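2-dehydropantoate 2-reductase (Porphyromonas gingivalis, PDB 2QYT) probably catalyses the NADPH-dependent reduction of 2-dehydropantoate (ketopantoate) to (R)-pantoate, the second step of the route from 3-methyl-2-oxobutanoate to pantoate. Local coordinates at residues E236-E239 against L240-K244; T287-V290 against V291-E295. One frame throughout, in Å; residues are numbered along the deposited sequence.

Interaction 1: E236-E239 against L240-K244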
ATOM      1  N   GLU A 236      22.447   1.985  -6.095  1.00 11.66           N
ATOM      2  CA  GLU A 236      22.220   0.596  -6.459  1.00 11.65           C
ATOM      3  C   GLU A 236      20.752   0.312  -6.846  1.00 12.63           C
ATOM      4  O   GLU A 236      20.489  -0.186  -7.953  1.00 12.04           O
ATOM      5  CB  GLU A 236      22.692  -0.332  -5.337  1.00 10.90           C
ATOM      6  CG  GLU A 236      24.157  -0.699  -5.446  1.00  9.81           C
ATOM      7  CD  GLU A 236      24.653  -1.555  -4.298  1.00  8.66           C
ATOM      8  OE1 GLU A 236      23.810  -2.107  -3.552  1.00  6.49           O
ATOM      9  OE2 GLU A 236      25.898  -1.671  -4.145  1.00  8.73           O
ATOM     10  N   VAL A 237      19.827   0.631  -5.936  1.00 13.78           N
ATOM     11  CA  VAL A 237      18.393   0.512  -6.177  1.00 15.67           C
ATOM     12  C   VAL A 237      17.990   1.333  -7.407  1.00 16.71           C
ATOM     13  O   VAL A 237      17.156   0.892  -8.203  1.00 17.35           O
ATOM     14  CB  VAL A 237      17.522   0.861  -4.884  1.00 15.50           C
ATOM     15  CG1 VAL A 237      17.340   2.368  -4.670  1.00 15.20           C
ATOM     16  CG2 VAL A 237      16.143   0.128  -4.918  1.00 17.15           C
ATOM     17  N   ALA A 238      18.604   2.505  -7.572  1.00 17.96           N
ATOM     18  CA  ALA A 238      18.315   3.383  -8.709  1.00 19.33           C
ATOM     19  C   ALA A 238      18.810   2.780 -10.012  1.00 20.61           C
ATOM     20  O   ALA A 238      18.080   2.804 -11.013  1.00 20.99           O
ATOM     21  CB  ALA A 238      18.888   4.766  -8.509  1.00 18.85           C
ATOM     22  N   GLU A 239      20.026   2.223  -9.983  1.00 21.66           N
ATOM     23  CA  GLU A 239      20.595   1.473 -11.108  1.00 23.17           C
ATOM     24  C   GLU A 239      19.724   0.268 -11.478  1.00 23.93           C
ATOM     25  O   GLU A 239      19.500   0.017 -12.664  1.00 23.68           O
ATOM     26  CB  GLU A 239      22.024   1.008 -10.788  1.00 23.10           C
ATOM     27  CG  GLU A 239      22.831   0.503 -11.989  1.00 23.60           C
ATOM     28  CD  GLU A 239      24.240   0.042 -11.618  1.00 23.87           C
ATOM     29  OE1 GLU A 239      24.605   0.056 -10.412  1.00 23.74           O
ATOM     30  OE2 GLU A 239      24.987  -0.341 -12.549  1.00 25.40           O
ATOM     31  N   LEU A 240      19.254  -0.467 -10.462  1.00 25.38           N
ATOM     32  CA  LEU A 240      18.370  -1.626 -10.666  1.00 26.80           C
ATOM     33  C   LEU A 240      17.146  -1.225 -11.481  1.00 27.75           C
ATOM     34  O   LEU A 240      16.849  -1.825 -12.520  1.00 27.70           O
ATOM     35  CB  LEU A 240      17.915  -2.246  -9.331  1.00 26.73           C
ATOM     36  CG  LEU A 240      16.904  -3.420  -9.390  1.00 25.86           C
ATOM     37  CD1 LEU A 240      17.046  -4.313  -8.194  1.00 25.91           C
ATOM     38  CD2 LEU A 240      15.449  -3.001  -9.512  1.00 25.11           C
ATOM     39  N   PHE A 241      16.449  -0.205 -10.991  1.00 29.10           N
ATOM     40  CA  PHE A 241      15.227   0.257 -11.612  1.00 30.78           C
ATOM     41  C   PHE A 241      15.487   0.870 -12.978  1.00 31.71           C
ATOM     42  O   PHE A 241      14.740   0.611 -13.933  1.00 31.52           O
ATOM     43  CB  PHE A 241      14.451   1.178 -10.664  1.00 31.05           C
ATOM     44  CG  PHE A 241      13.673   0.424  -9.618  1.00 31.91           C
ATOM     45  CD1 PHE A 241      14.288  -0.021  -8.453  1.00 33.02           C
ATOM     46  CD2 PHE A 241      12.339   0.112  -9.820  1.00 33.36           C
ATOM     47  CE1 PHE A 241      13.584  -0.754  -7.499  1.00 32.79           C
ATOM     48  CE2 PHE A 241      11.624  -0.617  -8.867  1.00 33.46           C
ATOM     49  CZ  PHE A 241      12.256  -1.046  -7.704  1.00 32.79           C
ATOM     50  N   ARG A 242      16.576   1.633 -13.078  1.00 33.04           N
ATOM     51  CA  ARG A 242      17.028   2.203 -14.351  1.00 34.37           C
ATOM     52  C   ARG A 242      17.264   1.123 -15.407  1.00 35.21           C
ATOM     53  O   ARG A 242      17.183   1.394 -16.605  1.00 35.13           O
ATOM     54  CB  ARG A 242      18.281   3.060 -14.153  1.00 34.40           C
ATOM     55  CG  ARG A 242      18.336   4.264 -15.075  1.00 35.06           C
ATOM     56  CD  ARG A 242      19.524   5.156 -14.790  1.00 36.53           C
ATOM     57  NE  ARG A 242      19.409   5.871 -13.517  1.00 37.25           N
ATOM     58  CZ  ARG A 242      20.305   5.806 -12.533  1.00 37.74           C
ATOM     59  NH1 ARG A 242      21.396   5.054 -12.662  1.00 37.24           N
ATOM     60  NH2 ARG A 242      20.112   6.503 -11.417  1.00 38.07           N
ATOM     61  N   ALA A 243      17.527  -0.101 -14.951  1.00 36.58           N
ATOM     62  CA  ALA A 243      17.709  -1.243 -15.840  1.00 38.08           C
ATOM     63  C   ALA A 243      16.400  -1.897 -16.295  1.00 39.21           C
ATOM     64  O   ALA A 243      16.221  -2.145 -17.491  1.00 39.42           O
ATOM     65  CB  ALA A 243      18.629  -2.273 -15.201  1.00 38.06           C
ATOM     66  N   LYS A 244      15.488  -2.172 -15.360  1.00 40.73           N
ATOM     67  CA  LYS A 244      14.285  -2.963 -15.687  1.00 42.11           C
ATOM     68  C   LYS A 244      13.098  -2.188 -16.238  1.00 43.17           C
ATOM     69  O   LYS A 244      12.446  -2.664 -17.171  1.00 43.32           O
ATOM     70  CB  LYS A 244      13.856  -3.888 -14.533  1.00 42.09           C
ATOM     71  CG  LYS A 244      13.394  -3.209 -13.246  1.00 41.93           C
ATOM     72  CD  LYS A 244      12.744  -4.212 -12.301  1.00 41.96           C
ATOM     73  CE  LYS A 244      11.510  -4.869 -12.929  1.00 42.29           C
ATOM     74  NZ  LYS A 244      10.871  -5.853 -12.013  1.00 42.06           N
TER
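Four successive carbonyls, from Glu236 to Glu239, each receive an amide from four residues further on, the i to i+4 pattern of an alpha-helix. Leu240 N reaches Glu236 O at 2.8 Å, and Arg242 N bonds Ala238 O at the same length. Phe241 N to Val237 O is slightly longer, at 3.1 Å, but the straightest of the four (N-H...O 166°). The fourth, Ala243 N to Glu239 O, is bent to 127° and therefore weak; near the C-terminal end of the helix this amide is shared with Leu240 O, again weakly.

Val237 O is also approached by Phe241 CD1 at 3.0 Å, in the plane of the ring, so the aromatic edge shares this carbonyl with the amide. The rotation of Val237 about chi1 places CG2 on the ring side, where it meets Phe241 CE1 at 3.7 Å. Arg242 bends at chi3 (-70°), which folds its guanidinium back until one face lies over Ala238 O and NH2 is 3.6 Å from Ala238 CB.

The buried Glu236 carboxylate is satisfied by the amides of Met303 and Tyr304. It thus holds the start of helix 302-309, while Val237 and Phe241 pack on helix 194-215 and Leu240 faces helix 288-296.

Interaction 2: T287-V290 against V291-E295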
ATOM      1  N   THR A 287      14.667  -6.061   0.656  1.00 19.62           N
ATOM      2  CA  THR A 287      16.085  -6.388   0.456  1.00 18.09           C
ATOM      3  C   THR A 287      16.248  -7.540  -0.552  1.00 17.01           C
ATOM      4  O   THR A 287      16.904  -7.373  -1.587  1.00 17.19           O
ATOM      5  CB  THR A 287      16.758  -6.779   1.802  1.00 17.88           C
ATOM      6  OG1 THR A 287      16.139  -6.058   2.882  1.00 17.51           O
ATOM      7  CG2 THR A 287      18.240  -6.483   1.772  1.00 18.03           C
ATOM      8  N   GLY A 288      15.642  -8.694  -0.250  1.00 15.32           N
ATOM      9  CA  GLY A 288      15.774  -9.883  -1.084  1.00 13.04           C
ATOM     10  C   GLY A 288      15.399  -9.657  -2.533  1.00 11.74           C
ATOM     11  O   GLY A 288      16.088 -10.129  -3.441  1.00 11.22           O
ATOM     12  N   TYR A 289      14.314  -8.912  -2.740  1.00 10.90           N
ATOM     13  CA  TYR A 289      13.798  -8.614  -4.073  1.00 10.02           C
ATOM     14  C   TYR A 289      14.874  -7.990  -4.945  1.00  9.18           C
ATOM     15  O   TYR A 289      15.143  -8.487  -6.058  1.00  8.19           O
ATOM     16  CB  TYR A 289      12.585  -7.671  -4.000  1.00 10.18           C
ATOM     17  CG  TYR A 289      12.167  -7.171  -5.361  1.00 10.36           C
ATOM     18  CD1 TYR A 289      11.434  -7.989  -6.235  1.00  9.27           C
ATOM     19  CD2 TYR A 289      12.549  -5.906  -5.803  1.00 10.38           C
ATOM     20  CE1 TYR A 289      11.073  -7.543  -7.508  1.00  9.76           C
ATOM     21  CE2 TYR A 289      12.199  -5.450  -7.073  1.00 11.11           C
ATOM     22  CZ  TYR A 289      11.455  -6.267  -7.919  1.00 10.80           C
ATOM     23  OH  TYR A 289      11.107  -5.799  -9.170  1.00 11.28           O
ATOM     24  N   VAL A 290      15.463  -6.904  -4.406  1.00  8.50           N
ATOM     25  CA  VAL A 290      16.534  -6.108  -5.012  1.00  8.11           C
ATOM     26  C   VAL A 290      17.725  -6.968  -5.467  1.00  7.97           C
ATOM     27  O   VAL A 290      18.091  -6.949  -6.652  1.00  8.78           O
ATOM     28  CB  VAL A 290      17.018  -4.966  -4.039  1.00  8.46           C
ATOM     29  CG1 VAL A 290      17.843  -3.932  -4.787  1.00  8.28           C
ATOM     30  CG2 VAL A 290      15.839  -4.282  -3.375  1.00  8.62           C
ATOM     31  N   VAL A 291      18.294  -7.759  -4.552  1.00  7.19           N
ATOM     32  CA  VAL A 291      19.377  -8.691  -4.889  1.00  7.01           C
ATOM     33  C   VAL A 291      19.033  -9.599  -6.094  1.00  7.20           C
ATOM     34  O   VAL A 291      19.832  -9.778  -7.032  1.00  6.71           O
ATOM     35  CB  VAL A 291      19.764  -9.568  -3.648  1.00  7.12           C
ATOM     36  CG1 VAL A 291      20.696 -10.728  -4.040  1.00  6.09           C
ATOM     37  CG2 VAL A 291      20.396  -8.702  -2.543  1.00  6.52           C
ATOM     38  N   ARG A 292      17.837 -10.176  -6.067  1.00  7.35           N
ATOM     39  CA  ARG A 292      17.471 -11.122  -7.086  1.00  7.04           C
ATOM     40  C   ARG A 292      17.113 -10.493  -8.419  1.00  6.75           C
ATOM     41  O   ARG A 292      17.443 -11.040  -9.475  1.00  7.31           O
ATOM     42  CB  ARG A 292      16.386 -12.045  -6.576  1.00  7.54           C
ATOM     43  CG  ARG A 292      16.961 -13.174  -5.737  1.00  8.90           C
ATOM     44  CD  ARG A 292      15.893 -14.176  -5.350  1.00 10.99           C
ATOM     45  NE  ARG A 292      15.820 -14.275  -3.895  1.00 13.28           N
ATOM     46  CZ  ARG A 292      15.084 -13.471  -3.118  1.00 13.37           C
ATOM     47  NH1 ARG A 292      14.313 -12.504  -3.633  1.00 14.62           N
ATOM     48  NH2 ARG A 292      15.114 -13.649  -1.813  1.00 13.05           N
ATOM     49  N   GLU A 293      16.451  -9.346  -8.382  1.00  6.64           N
ATOM     50  CA  GLU A 293      16.147  -8.613  -9.605  1.00  7.13           C
ATOM     51  C   GLU A 293      17.414  -8.207 -10.388  1.00  8.14           C
ATOM     52  O   GLU A 293      17.481  -8.416 -11.616  1.00  8.50           O
ATOM     53  CB  GLU A 293      15.230  -7.425  -9.304  1.00  7.01           C
ATOM     54  CG  GLU A 293      14.305  -7.022 -10.429  1.00  6.89           C
ATOM     55  CD  GLU A 293      13.541  -8.198 -10.976  1.00  8.09           C
ATOM     56  OE1 GLU A 293      13.070  -9.041 -10.172  1.00  8.75           O
ATOM     57  OE2 GLU A 293      13.453  -8.304 -12.222  1.00  8.84           O
ATOM     58  N   ALA A 294      18.426  -7.676  -9.674  1.00  8.99           N
ATOM     59  CA  ALA A 294      19.761  -7.416 -10.270  1.00  9.40           C
ATOM     60  C   ALA A 294      20.502  -8.658 -10.821  1.00  9.50           C
ATOM     61  O   ALA A 294      21.158  -8.573 -11.866  1.00  9.51           O
ATOM     62  CB  ALA A 294      20.651  -6.650  -9.288  1.00  9.01           C
ATOM     63  N   GLU A 295      20.427  -9.792 -10.118  1.00 10.13           N
ATOM     64  CA  GLU A 295      20.835 -11.083 -10.703  1.00 10.98           C
ATOM     65  C   GLU A 295      20.345 -11.222 -12.142  1.00 10.70           C
ATOM     66  O   GLU A 295      21.115 -11.682 -13.040  1.00 10.80           O
ATOM     67  CB  GLU A 295      20.236 -12.263  -9.923  1.00 11.64           C
ATOM     68  CG  GLU A 295      21.244 -13.275  -9.310  1.00 14.96           C
ATOM     69  CD  GLU A 295      20.812 -13.590  -7.872  1.00 18.95           C
ATOM     70  OE1 GLU A 295      19.746 -14.341  -7.751  1.00 19.77           O
ATOM     71  OE2 GLU A 295      21.504 -13.055  -6.859  1.00 21.32           O
TER
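One face of the Tyr289 ring carries Glu293 CB, 4.1 Å above the plane and offset toward the rim. The Glu293 side chain runs across the tyrosine at a slant, while its carboxylate plane stays within 21° of the ring plane. Glu293 OE1 lies 3.7 Å from Tyr289 CE1. Glu293 CG is 3.6 Å from Tyr289 OH. A bend at chi2 (51°) turns the acid toward the CE1 and hydroxyl side of the ring, above its plane and beyond the rim. The hydroxyl is probably hydrogen-bonded to Lys244 NZ, which also makes a long, weak ion pair with Glu293 OE2.

The second flat group, the Arg292 guanidinium, has Gly288 O over one face. Arg292 NH1 is 3.0 Å from that oxygen, but the angle is poor for a hydrogen bond; the carbonyl is instead bonded by the Arg292 amide N at 3.2 Å. Arg292 NH2 adjoins a sulfate ion, probably from the crystallisation liquor, at a modelled separation too short to be trusted in detail.

Beneath these side chains the backbone bonds are regular: Glu293 N to Tyr289 O is 2.8 Å, and Ala294 N to Val290 O is nearly straight at 176°. Thr287 occupies the N-cap position, although its side chain makes no capping bond. The arrangement is nearly the whole of the short alpha-helix 288-296, within the all-helical C-terminal domain of the ketopantoate reductase family.

Following the chain, interaction 1 lies on the last turns of helix 227-244, and interaction 2 comes later, on helix 288-296. Each is local to one helix and closes no long loop; the two are in series, neither nested nor crossed, and residues 264-283 between them are not modelled. Their centres are 10 Å apart, and the helices meet directly: Leu240 CD1 packs against Glu293 CB at 3.8 Å, while Lys244 supplies the polar tie to the tyrosine of interaction 2. An apolar contact and a polar one thus join two helices of the C-terminal domain, and both helices also pack against helices 194-215 and 302-309.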